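Local coordinates for uncharacterized protein (Shigella flexneri 5a str. M90T, PDB 5EUR) that is of unknown function, forms an assembly of three mainly helical subunits, and may be related to glutathione S-transferases, though this remains unproven, at residues 4-10 with 52-57; 40-45 with 67-73; 12-16 with 96-100; 9-13 with 59-63. All blocks are in the same frame, centred on the assembly; numbering follows the deposited sequence.

Contact 1: 4-10 with 52-57; sequences SYRKLDI and RILNDI
Y5 and L8, in the extended N-terminal arm that leads into strand 10-12, lie on helix 47-59 and are tied to it by two polar clasps, R52 and D56, one helical turn apart. The first clasp is R52, whose chain bends at its third torsion (chi3 53°) and brings NH2 to Y5 O at 3.0 Å, in the carbonyl plane. In the second, the backbone N of L8 gives a nearly straight bond to D56 OD2 (3.0 Å, 168°), coming from above the carboxylate plane. Aspartate suits this buried place because its oxygens are shared: OD1 forms a salt bridge with R88 of helix 79-99, which probably favours the charged form. Two waters extend the polar seam, one joining R6 O to D56 OD2 and the other L8 O to D56 O.

Apolar contacts complete the interface. I53 CD1 lies 3.6 Å from Y5 CE2, while the Y5 hydroxyl reaches across to T38 of the second subunit. L8 lays CB, CG and CD1 against D56 CB, the two side chains crossing at about a right angle, and farther along the arm the methyl I10 CD1 meets I57 CD1 at 3.8 Å.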
loop_
_atom_site.group_PDB
_atom_site.type_symbol
_atom_site.label_atom_id
_atom_site.label_comp_id
_atom_site.label_asym_id
_atom_site.label_seq_id
_atom_site.Cartn_x
_atom_site.Cartn_y
_atom_site.Cartn_z
ATOM N N SER A 4 14.513 -6.066 -4.785
ATOM C CA SER A 4 14.397 -4.711 -5.291
ATOM C C SER A 4 13.078 -4.506 -6.034
ATOM O O SER A 4 12.419 -5.447 -6.494
ATOM C CB SER A 4 15.582 -4.365 -6.194
ATOM O OG SER A 4 15.811 -5.387 -7.133
ATOM N N TYR A 5 12.709 -3.239 -6.152
ATOM C CA TYR A 5 11.599 -2.812 -6.982
ATOM C C TYR A 5 12.115 -2.466 -8.367
ATOM O O TYR A 5 13.274 -2.079 -8.537
ATOM C CB TYR A 5 10.917 -1.577 -6.378
ATOM C CG TYR A 5 10.343 -1.831 -5.013
ATOM C CD1 TYR A 5 8.989 -2.121 -4.856
ATOM C CD2 TYR A 5 11.145 -1.794 -3.874
ATOM C CE1 TYR A 5 8.461 -2.377 -3.620
ATOM C CE2 TYR A 5 10.621 -2.053 -2.636
ATOM C CZ TYR A 5 9.283 -2.337 -2.511
ATOM O OH TYR A 5 8.745 -2.593 -1.282
ATOM N N ARG A 6 11.250 -2.614 -9.359
ATOM C CA ARG A 6 11.585 -2.073 -10.660
ATOM C C ARG A 6 11.600 -0.543 -10.566
ATOM O O ARG A 6 11.180 0.047 -9.566
ATOM C CB ARG A 6 10.592 -2.594 -11.700
ATOM C CG ARG A 6 10.721 -4.115 -11.836
ATOM C CD ARG A 6 9.903 -4.762 -12.940
ATOM N NE ARG A 6 10.114 -6.210 -12.881
ATOM C CZ ARG A 6 11.086 -6.874 -13.495
ATOM N NH1 ARG A 6 11.939 -6.242 -14.295
ATOM N NH2 ARG A 6 11.177 -8.187 -13.331
ATOM N N LYS A 7 12.148 0.105 -11.591
ATOM C CA LYS A 7 12.117 1.559 -11.655
ATOM C C LYS A 7 10.701 2.070 -11.437
ATOM O O LYS A 7 9.775 1.669 -12.150
ATOM C CB LYS A 7 12.647 2.032 -13.012
ATOM C CG LYS A 7 12.530 3.533 -13.212
ATOM C CD LYS A 7 11.301 3.826 -14.077
ATOM C CE LYS A 7 10.986 5.301 -14.172
ATOM N NZ LYS A 7 9.716 5.518 -14.905
ATOM N N LEU A 8 10.532 2.944 -10.448
ATOM C CA LEU A 8 9.189 3.334 -10.043
ATOM C C LEU A 8 8.594 4.282 -11.069
ATOM O O LEU A 8 9.177 5.325 -11.378
ATOM C CB LEU A 8 9.199 3.981 -8.660
ATOM C CG LEU A 8 9.763 3.149 -7.503
ATOM C CD1 LEU A 8 9.679 3.957 -6.214
ATOM C CD2 LEU A 8 9.019 1.818 -7.359
ATOM N N ASP A 9 7.434 3.905 -11.586
ATOM C CA ASP A 9 6.693 4.684 -12.568
ATOM C C ASP A 9 5.800 5.630 -11.784
ATOM O O ASP A 9 4.671 5.286 -11.432
ATOM C CB ASP A 9 5.884 3.755 -13.465
ATOM C CG ASP A 9 5.014 4.500 -14.448
ATOM O OD1 ASP A 9 5.286 5.692 -14.707
ATOM O OD2 ASP A 9 4.049 3.891 -14.952
ATOM N N ILE A 10 6.315 6.829 -11.497
ATOM C CA ILE A 10 5.609 7.817 -10.686
ATOM C C ILE A 10 5.489 9.121 -11.463
ATOM O O ILE A 10 6.499 9.698 -11.885
ATOM C CB ILE A 10 6.320 8.098 -9.349
ATOM C CG1 ILE A 10 6.572 6.824 -8.547
ATOM C CG2 ILE A 10 5.498 9.060 -8.520
ATOM C CD1 ILE A 10 7.578 7.072 -7.414
ATOM N N ARG A 52 17.953 2.972 -4.299
ATOM C CA ARG A 52 17.206 2.930 -5.558
ATOM C C ARG A 52 15.822 3.557 -5.408
ATOM O O ARG A 52 15.400 4.400 -6.222
ATOM C CB ARG A 52 17.067 1.483 -6.047
ATOM C CG ARG A 52 18.295 0.887 -6.721
ATOM C CD ARG A 52 18.023 -0.576 -7.139
ATOM N NE ARG A 52 16.806 -0.700 -7.948
ATOM C CZ ARG A 52 16.770 -0.693 -9.279
ATOM N NH1 ARG A 52 17.888 -0.582 -9.979
ATOM N NH2 ARG A 52 15.609 -0.807 -9.914
ATOM N N ILE A 53 15.080 3.119 -4.386
ATOM C CA ILE A 53 13.746 3.668 -4.158
ATOM C C ILE A 53 13.802 5.187 -4.071
ATOM O O ILE A 53 13.023 5.897 -4.719
ATOM C CB ILE A 53 13.137 3.069 -2.880
ATOM C CG1 ILE A 53 12.850 1.577 -3.080
ATOM C CG2 ILE A 53 11.866 3.801 -2.520
ATOM C CD1 ILE A 53 12.641 0.838 -1.749
ATOM N N LEU A 54 14.725 5.708 -3.257
ATOM C CA LEU A 54 14.749 7.151 -3.017
ATOM C C LEU A 54 15.232 7.920 -4.240
ATOM O O LEU A 54 14.823 9.066 -4.442
ATOM C CB LEU A 54 15.583 7.466 -1.775
ATOM C CG LEU A 54 14.841 7.061 -0.484
ATOM C CD1 LEU A 54 15.722 7.208 0.744
ATOM C CD2 LEU A 54 13.567 7.900 -0.320
ATOM N N ASN A 55 16.083 7.320 -5.068
ATOM C CA ASN A 55 16.402 7.974 -6.331
ATOM C C ASN A 55 15.156 8.101 -7.205
ATOM O O ASN A 55 14.950 9.132 -7.847
ATOM C CB ASN A 55 17.523 7.230 -7.055
ATOM C CG ASN A 55 18.908 7.613 -6.542
ATOM O OD1 ASN A 55 19.153 8.764 -6.156
ATOM N ND2 ASN A 55 19.826 6.663 -6.570
ATOM N N ASP A 56 14.290 7.082 -7.218
ATOM C CA ASP A 56 13.058 7.215 -7.998
ATOM C C ASP A 56 12.087 8.221 -7.380
ATOM O O ASP A 56 11.360 8.928 -8.106
ATOM C CB ASP A 56 12.406 5.842 -8.151
ATOM C CG ASP A 56 13.214 4.933 -9.050
ATOM O OD1 ASP A 56 14.078 5.449 -9.815
ATOM O OD2 ASP A 56 13.004 3.713 -8.980
ATOM N N ILE A 57 12.053 8.291 -6.045
ATOM C CA ILE A 57 11.241 9.298 -5.367
ATOM C C ILE A 57 11.715 10.698 -5.750
ATOM O O ILE A 57 10.915 11.562 -6.123
ATOM C CB ILE A 57 11.293 9.072 -3.843
ATOM C CG1 ILE A 57 10.631 7.739 -3.477
ATOM C CG2 ILE A 57 10.673 10.239 -3.087
ATOM C CD1 ILE A 57 9.206 7.592 -4.005
HETATM O O HOH W 1 13.097 1.284 -7.484
HETATM O O HOH W 2 10.418 8.019 -10.512
#

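Contact 2: 40-45 with 67-73; sequences LNSTGS and YGKYSRW
This is a buried helix-helix contact in which the C-terminal end of helix 28-43 and the turn after it receive the side of helix 68-75, with Y70 as the main wedge. L40 packs over one face of the Y70 ring: its CB stands 4.1 Å from the ring centroid and 21° off the normal, a CH-pi contact. CG of K69, from the ring's own helix, lies over the rim of the opposite face. The ring points out of its helix with CG anti to the carbonyl carbon (chi1 -63°), which carries the hydroxyl to the end of helix 28-43. There Y70 OH lies 2.8 Å from G44 O, in the plane of the ring. L40 O is 3.2 Å from Y70 OH but sits over the C-O bond of the tyrosine.

L40 also serves a second aromatic, its CD1 resting 3.5 Å from CG of Y67, whose own hydroxyl is bonded to T32 O. Alongside the Y70 ring runs T43, with OG1 3.5 Å from Y70 CE1; that hydroxyl turns back to donate to L40 O on a lone pair. G44 leaves the helix with positive phi, a conformation that glycine adopts easily, and the turn presents its carbonyl to the tyrosine. Beyond it, S45 CA comes within 4.1 Å of W73 CH2. N41 OD1 lies near the edge of Y70 but is bonded to I3 N of the third subunit.

Tyrosine therefore does two jobs here: its ring packs between L40 and K69 CG, and its hydroxyl meets G44 O, while L40 O is held by T43 N and OG1 of its own helix.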
loop_
_atom_site.group_PDB
_atom_site.type_symbol
_atom_site.label_atom_id
_atom_site.label_comp_id
_atom_site.label_asym_id
_atom_site.label_seq_id
_atom_site.Cartn_x
_atom_site.Cartn_y
_atom_site.Cartn_z
ATOM N N LEU A 40 10.327 1.443 2.267
ATOM C CA LEU A 40 11.666 1.626 2.817
ATOM C C LEU A 40 11.870 0.772 4.063
ATOM O O LEU A 40 12.887 0.087 4.187
ATOM C CB LEU A 40 11.917 3.104 3.119
ATOM C CG LEU A 40 12.020 4.001 1.886
ATOM C CD1 LEU A 40 11.987 5.469 2.325
ATOM C CD2 LEU A 40 13.322 3.706 1.101
ATOM N N ASN A 41 10.914 0.801 5.002
ATOM C CA ASN A 41 11.033 -0.049 6.190
ATOM C C ASN A 41 11.193 -1.516 5.812
ATOM O O ASN A 41 11.957 -2.257 6.446
ATOM C CB ASN A 41 9.809 0.133 7.099
ATOM C CG ASN A 41 9.931 1.353 7.995
ATOM O OD1 ASN A 41 11.029 1.835 8.223
ATOM N ND2 ASN A 41 8.808 1.831 8.531
ATOM N N SER A 42 10.466 -1.962 4.792
ATOM C CA SER A 42 10.551 -3.359 4.387
ATOM C C SER A 42 11.901 -3.702 3.770
ATOM O O SER A 42 12.244 -4.892 3.695
ATOM C CB SER A 42 9.408 -3.691 3.425
ATOM O OG SER A 42 9.725 -3.308 2.102
ATOM N N THR A 43 12.683 -2.702 3.337
ATOM C CA THR A 43 14.045 -3.050 2.909
ATOM C C THR A 43 14.978 -3.389 4.070
ATOM O O THR A 43 16.038 -3.975 3.831
ATOM C CB THR A 43 14.701 -1.927 2.083
ATOM O OG1 THR A 43 15.077 -0.833 2.935
ATOM C CG2 THR A 43 13.771 -1.445 0.983
ATOM N N GLY A 44 14.620 -3.069 5.311
ATOM C CA GLY A 44 15.503 -3.357 6.430
ATOM C C GLY A 44 16.782 -2.543 6.392
ATOM O O GLY A 44 16.736 -1.314 6.443
ATOM N N SER A 45 17.932 -3.209 6.289
ATOM C CA SER A 45 19.208 -2.514 6.186
ATOM C C SER A 45 19.837 -2.665 4.804
ATOM O O SER A 45 21.055 -2.519 4.656
ATOM C CB SER A 45 20.152 -3.016 7.278
ATOM O OG SER A 45 19.664 -2.613 8.546
ATOM N N TYR A 67 12.662 10.635 5.035
ATOM C CA TYR A 67 12.628 9.236 5.465
ATOM C C TYR A 67 13.818 8.874 6.345
ATOM O O TYR A 67 14.453 7.826 6.164
ATOM C CB TYR A 67 12.523 8.321 4.252
ATOM C CG TYR A 67 11.284 8.654 3.460
ATOM C CD1 TYR A 67 10.040 8.171 3.855
ATOM C CD2 TYR A 67 11.345 9.488 2.350
ATOM C CE1 TYR A 67 8.891 8.501 3.160
ATOM C CE2 TYR A 67 10.204 9.817 1.644
ATOM C CZ TYR A 67 8.984 9.319 2.050
ATOM O OH TYR A 67 7.856 9.655 1.341
ATOM N N GLY A 68 14.139 9.757 7.295
ATOM C CA GLY A 68 15.062 9.417 8.368
ATOM C C GLY A 68 16.364 8.796 7.902
ATOM O O GLY A 68 17.053 9.307 7.010
ATOM N N LYS A 69 16.725 7.676 8.531
ATOM C CA LYS A 69 18.001 7.039 8.237
ATOM C C LYS A 69 18.130 6.683 6.760
ATOM O O LYS A 69 19.222 6.784 6.185
ATOM C CB LYS A 69 18.185 5.799 9.123
ATOM C CG LYS A 69 17.269 4.633 8.778
ATOM C CD LYS A 69 17.508 3.442 9.695
ATOM C CE LYS A 69 16.473 2.354 9.431
ATOM N NZ LYS A 69 16.636 1.155 10.320
ATOM N N TYR A 70 17.031 6.266 6.121
ATOM C CA TYR A 70 17.102 5.946 4.703
ATOM C C TYR A 70 17.463 7.186 3.899
ATOM O O TYR A 70 18.265 7.111 2.961
ATOM C CB TYR A 70 15.770 5.353 4.220
ATOM C CG TYR A 70 15.449 4.048 4.920
ATOM C CD1 TYR A 70 16.173 2.892 4.642
ATOM C CD2 TYR A 70 14.428 3.965 5.853
ATOM C CE1 TYR A 70 15.895 1.692 5.289
ATOM C CE2 TYR A 70 14.142 2.772 6.489
ATOM C CZ TYR A 70 14.876 1.646 6.213
ATOM O OH TYR A 70 14.582 0.469 6.876
ATOM N N SER A 71 16.882 8.335 4.267
ATOM C CA SER A 71 17.237 9.580 3.578
ATOM C C SER A 71 18.687 9.989 3.826
ATOM O O SER A 71 19.361 10.477 2.913
ATOM C CB SER A 71 16.308 10.704 4.002
ATOM O OG SER A 71 15.002 10.473 3.505
ATOM N N ARG A 72 19.174 9.840 5.055
ATOM C CA ARG A 72 20.552 10.241 5.324
ATOM C C ARG A 72 21.536 9.352 4.567
ATOM O O ARG A 72 22.496 9.852 3.953
ATOM C CB ARG A 72 20.803 10.235 6.834
ATOM C CG ARG A 72 19.834 11.165 7.571
ATOM C CD ARG A 72 20.214 11.445 9.024
ATOM N NE ARG A 72 19.813 10.371 9.931
ATOM C CZ ARG A 72 18.628 10.300 10.531
ATOM N NH1 ARG A 72 17.712 11.241 10.322
ATOM N NH2 ARG A 72 18.356 9.281 11.337
ATOM N N TRP A 73 21.283 8.032 4.562
ATOM C CA TRP A 73 22.048 7.124 3.714
ATOM C C TRP A 73 22.025 7.572 2.260
ATOM O O TRP A 73 23.070 7.645 1.610
ATOM C CB TRP A 73 21.502 5.692 3.796
ATOM C CG TRP A 73 21.554 5.007 5.114
ATOM C CD1 TRP A 73 22.249 5.390 6.224
ATOM C CD2 TRP A 73 20.933 3.750 5.440
ATOM N NE1 TRP A 73 22.072 4.463 7.232
ATOM C CE2 TRP A 73 21.266 3.452 6.774
ATOM C CE3 TRP A 73 20.107 2.866 4.733
ATOM C CZ2 TRP A 73 20.806 2.298 7.422
ATOM C CZ3 TRP A 73 19.662 1.707 5.371
ATOM C CH2 TRP A 73 20.005 1.444 6.708
#

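Contact 3: 12-16 with 96-100; sequences LSADK and QERMA
L12 and the residues after it meet Q96 at the C-terminal end of helix 79-99, where a type I beta turn, S13 to K16, links strands 10-12 and 18-21 as the loop of a beta hairpin. At L12 the backbone O is 3.0 Å from Q96 NE2, and its CB lies beside the same amide nitrogen.

S13 O accepts a hydrogen bond from Q96 NE2 at 3.2 Å, the donor standing 71° out of the carbonyl plane. K16 N, closing the turn, reaches this oxygen from the opposite face, so one carbonyl is gripped by both the turn and the helix. The S13 hydroxyl bonds to D15 OD1, a short polar side chain stiffening the loop from within.

Small enough to let the helix come close, A14 has its CB 4.4 Å from M99 SD, a loose apolar touch. D15 faces elsewhere and makes a salt bridge with R126 of the second subunit. K16 has positive phi, and its long chain, bent at chi2 (-83°) and chi4, folds back over the turn.

Glutamine fits its position because a single amide both donates and accepts, NE2 serving the S13 carbonyl and OE1 the lysine. Q96 OE1 receives K16 NZ at 3.0 Å, with the ammonium nitrogen 55° above the amide carbonyl plane.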
loop_
_atom_site.group_PDB
_atom_site.type_symbol
_atom_site.label_atom_id
_atom_site.label_comp_id
_atom_site.label_asym_id
_atom_site.label_seq_id
_atom_site.Cartn_x
_atom_site.Cartn_y
_atom_site.Cartn_z
ATOM N N LEU A 12 3.664 12.973 -10.859
ATOM C CA LEU A 12 2.966 13.869 -9.952
ATOM C C LEU A 12 1.969 14.707 -10.744
ATOM O O LEU A 12 2.287 15.211 -11.826
ATOM C CB LEU A 12 3.985 14.755 -9.226
ATOM C CG LEU A 12 3.583 15.720 -8.114
ATOM C CD1 LEU A 12 2.864 14.988 -7.001
ATOM C CD2 LEU A 12 4.826 16.392 -7.551
ATOM N N SER A 13 0.757 14.833 -10.216
ATOM C CA SER A 13 -0.294 15.585 -10.886
ATOM C C SER A 13 0.057 17.071 -10.934
ATOM O O SER A 13 0.858 17.573 -10.145
ATOM C CB SER A 13 -1.635 15.393 -10.171
ATOM O OG SER A 13 -1.675 16.069 -8.916
ATOM N N ALA A 14 -0.584 17.785 -11.864
ATOM C CA ALA A 14 -0.300 19.208 -12.016
ATOM C C ALA A 14 -0.613 19.977 -10.736
ATOM O O ALA A 14 0.161 20.850 -10.325
ATOM C CB ALA A 14 -1.088 19.773 -13.196
ATOM N N ASP A 15 -1.724 19.656 -10.078
ATOM C CA ASP A 15 -2.030 20.323 -8.817
ATOM C C ASP A 15 -1.311 19.701 -7.629
ATOM O O ASP A 15 -1.511 20.158 -6.499
ATOM C CB ASP A 15 -3.547 20.360 -8.576
ATOM C CG ASP A 15 -4.171 18.982 -8.422
ATOM O OD1 ASP A 15 -3.448 17.985 -8.206
ATOM O OD2 ASP A 15 -5.412 18.900 -8.518
ATOM N N LYS A 16 -0.486 18.677 -7.867
ATOM C CA LYS A 16 0.352 17.969 -6.901
ATOM C C LYS A 16 -0.446 17.151 -5.899
ATOM O O LYS A 16 0.156 16.570 -4.986
ATOM C CB LYS A 16 1.291 18.900 -6.113
ATOM C CG LYS A 16 1.926 20.048 -6.901
ATOM C CD LYS A 16 3.171 19.593 -7.645
ATOM C CE LYS A 16 3.994 20.778 -8.162
ATOM N NZ LYS A 16 3.223 21.675 -9.071
ATOM N N GLN A 96 6.192 20.096 -15.235
ATOM C CA GLN A 96 5.220 20.799 -14.400
ATOM C C GLN A 96 5.070 22.253 -14.829
ATOM O O GLN A 96 3.967 22.814 -14.782
ATOM C CB GLN A 96 5.639 20.724 -12.933
ATOM C CG GLN A 96 5.417 19.362 -12.302
ATOM C CD GLN A 96 3.972 19.156 -11.886
ATOM O OE1 GLN A 96 3.231 20.121 -11.671
ATOM N NE2 GLN A 96 3.560 17.898 -11.781
ATOM N N GLU A 97 6.170 22.882 -15.241
ATOM C CA GLU A 97 6.101 24.276 -15.660
ATOM C C GLU A 97 5.320 24.414 -16.961
ATOM O O GLU A 97 4.455 25.289 -17.084
ATOM C CB GLU A 97 7.510 24.851 -15.794
ATOM C CG GLU A 97 8.208 25.027 -14.448
ATOM C CD GLU A 97 9.674 25.384 -14.573
ATOM O OE1 GLU A 97 10.256 25.187 -15.660
ATOM O OE2 GLU A 97 10.244 25.853 -13.568
ATOM N N ARG A 98 5.603 23.553 -17.945
ATOM C CA ARG A 98 4.838 23.613 -19.186
ATOM C C ARG A 98 3.378 23.231 -18.973
ATOM O O ARG A 98 2.505 23.688 -19.721
ATOM C CB ARG A 98 5.466 22.725 -20.258
ATOM C CG ARG A 98 6.883 23.113 -20.641
ATOM C CD ARG A 98 7.334 22.327 -21.862
ATOM N NE ARG A 98 7.429 20.897 -21.590
ATOM C CZ ARG A 98 8.518 20.290 -21.132
ATOM N NH1 ARG A 98 9.620 20.990 -20.892
ATOM N NH2 ARG A 98 8.509 18.982 -20.915
ATOM N N MET A 99 3.089 22.392 -17.974
ATOM C CA MET A 99 1.694 22.096 -17.662
ATOM C C MET A 99 1.006 23.283 -17.007
ATOM O O MET A 99 -0.193 23.496 -17.219
ATOM C CB MET A 99 1.593 20.875 -16.754
ATOM C CG MET A 99 1.953 19.574 -17.429
ATOM S SD MET A 99 0.972 18.228 -16.758
ATOM C CE MET A 99 -0.511 18.398 -17.748
ATOM N N ALA A 100 1.744 24.071 -16.226
ATOM C CA ALA A 100 1.196 25.293 -15.650
ATOM C C ALA A 100 1.051 26.375 -16.717
ATOM O O ALA A 100 0.939 27.563 -16.395
ATOM C CB ALA A 100 2.080 25.786 -14.500
#

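Contact 4: 9-13 with 59-63; sequences DIALS and AAGLD
I10 and L12, on the same side of strand 10-12, act as two knobs that bracket the bend after helix 47-59. The small methyl of A60 is the shallow bump between the chains: its CB sits 3.7 Å from both CB and CG2 of I10. Alanine suits this close approach, the CA atoms of I10 and A60 being 5.8 Å apart.

L62, just beyond the bend, spreads its two methyls between the two strand residues. L62 CD1 approaches I10 CG2 at 4.2 Å, and L62 CD2 meets L12 CD1 at 4.1 Å. L12 has CG anti to the backbone N (chi1 -174°), which sends its branches out over the bend, with CD2 lying 4.2 Å from G61 O. F31 of helix 28-43 packs against both I10 and L62.

Where the chains do not bond directly, a water takes over: it accepts from L12 N at 2.9 Å and donates to A60 O at 2.7 Å.

Glycine suits the backbone angles of G61, where a CB would crowd the carbonyl O of A60. With positive phi at G61 and two bonds back into the last turn of helix 47-59, this is a Schellman motif, the classic helix C-cap, here packed against an edge strand of the sheet.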
loop_
_atom_site.group_PDB
_atom_site.type_symbol
_atom_site.label_atom_id
_atom_site.label_comp_id
_atom_site.label_asym_id
_atom_site.label_seq_id
_atom_site.Cartn_x
_atom_site.Cartn_y
_atom_site.Cartn_z
ATOM N N ASP A 9 7.434 3.905 -11.586
ATOM C CA ASP A 9 6.693 4.684 -12.568
ATOM C C ASP A 9 5.800 5.630 -11.784
ATOM O O ASP A 9 4.671 5.286 -11.432
ATOM C CB ASP A 9 5.884 3.755 -13.465
ATOM C CG ASP A 9 5.014 4.500 -14.448
ATOM O OD1 ASP A 9 5.286 5.692 -14.707
ATOM O OD2 ASP A 9 4.049 3.891 -14.952
ATOM N N ILE A 10 6.315 6.829 -11.497
ATOM C CA ILE A 10 5.609 7.817 -10.686
ATOM C C ILE A 10 5.489 9.121 -11.463
ATOM O O ILE A 10 6.499 9.698 -11.885
ATOM C CB ILE A 10 6.320 8.098 -9.349
ATOM C CG1 ILE A 10 6.572 6.824 -8.547
ATOM C CG2 ILE A 10 5.498 9.060 -8.520
ATOM C CD1 ILE A 10 7.578 7.072 -7.414
ATOM N N ALA A 11 4.266 9.621 -11.582
ATOM C CA ALA A 11 4.023 10.948 -12.131
ATOM C C ALA A 11 3.224 11.748 -11.123
ATOM O O ALA A 11 2.218 11.260 -10.602
ATOM C CB ALA A 11 3.277 10.873 -13.462
ATOM N N LEU A 12 3.664 12.973 -10.859
ATOM C CA LEU A 12 2.966 13.869 -9.952
ATOM C C LEU A 12 1.969 14.707 -10.744
ATOM O O LEU A 12 2.287 15.211 -11.826
ATOM C CB LEU A 12 3.985 14.755 -9.226
ATOM C CG LEU A 12 3.583 15.720 -8.114
ATOM C CD1 LEU A 12 2.864 14.988 -7.001
ATOM C CD2 LEU A 12 4.826 16.392 -7.551
ATOM N N SER A 13 0.757 14.833 -10.216
ATOM C CA SER A 13 -0.294 15.585 -10.886
ATOM C C SER A 13 0.057 17.071 -10.934
ATOM O O SER A 13 0.858 17.573 -10.145
ATOM C CB SER A 13 -1.635 15.393 -10.171
ATOM O OG SER A 13 -1.675 16.069 -8.916
ATOM N N ALA A 59 13.524 11.566 -8.389
ATOM C CA ALA A 59 13.324 11.779 -9.820
ATOM C C ALA A 59 11.890 12.167 -10.147
ATOM O O ALA A 59 11.649 12.868 -11.141
ATOM C CB ALA A 59 13.706 10.520 -10.592
ATOM N N ALA A 60 10.924 11.699 -9.351
ATOM C CA ALA A 60 9.528 12.019 -9.604
ATOM C C ALA A 60 9.121 13.401 -9.106
ATOM O O ALA A 60 7.970 13.802 -9.314
ATOM C CB ALA A 60 8.634 10.952 -8.966
ATOM N N GLY A 61 10.009 14.132 -8.445
ATOM C CA GLY A 61 9.643 15.416 -7.891
ATOM C C GLY A 61 9.159 15.381 -6.462
ATOM O O GLY A 61 8.698 16.411 -5.953
ATOM N N LEU A 62 9.261 14.235 -5.800
ATOM C CA LEU A 62 8.848 14.080 -4.416
ATOM C C LEU A 62 10.042 14.286 -3.487
ATOM O O LEU A 62 11.192 14.362 -3.921
ATOM C CB LEU A 62 8.226 12.702 -4.206
ATOM C CG LEU A 62 7.012 12.432 -5.096
ATOM C CD1 LEU A 62 6.560 10.964 -4.982
ATOM C CD2 LEU A 62 5.886 13.367 -4.730
ATOM N N ASP A 63 9.762 14.369 -2.181
ATOM C CA ASP A 63 10.806 14.696 -1.209
ATOM C C ASP A 63 11.474 13.418 -0.719
ATOM O O ASP A 63 10.951 12.731 0.163
ATOM C CB ASP A 63 10.224 15.486 -0.049
ATOM C CG ASP A 63 11.288 16.046 0.866
ATOM O OD1 ASP A 63 12.476 15.650 0.737
ATOM O OD2 ASP A 63 10.925 16.889 1.714
HETATM O O HOH W 3 6.426 13.718 -11.490
#

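How the contacts relate
Contacts 1, 4 and 3 follow one another along the N-terminal run, from 4-10 through strand 10-12 to the turn at 12-16. Their partners lie on helix 47-59, the loop after it and the end of helix 79-99. Centre to centre, contacts 1 and 4 are 10 Å apart and share D9 and I10; contacts 3 and 4 are 11 Å apart and share L12 and S13. Contact 2 joins helices 28-43 and 68-75, its centre 13 Å from that of contact 1, which it touches, and 28 Å from that of contact 3. Contacts 1, 3 and 4 touch the second subunit; contact 2 meets the third and, through S42, the second, linking fold and assembly.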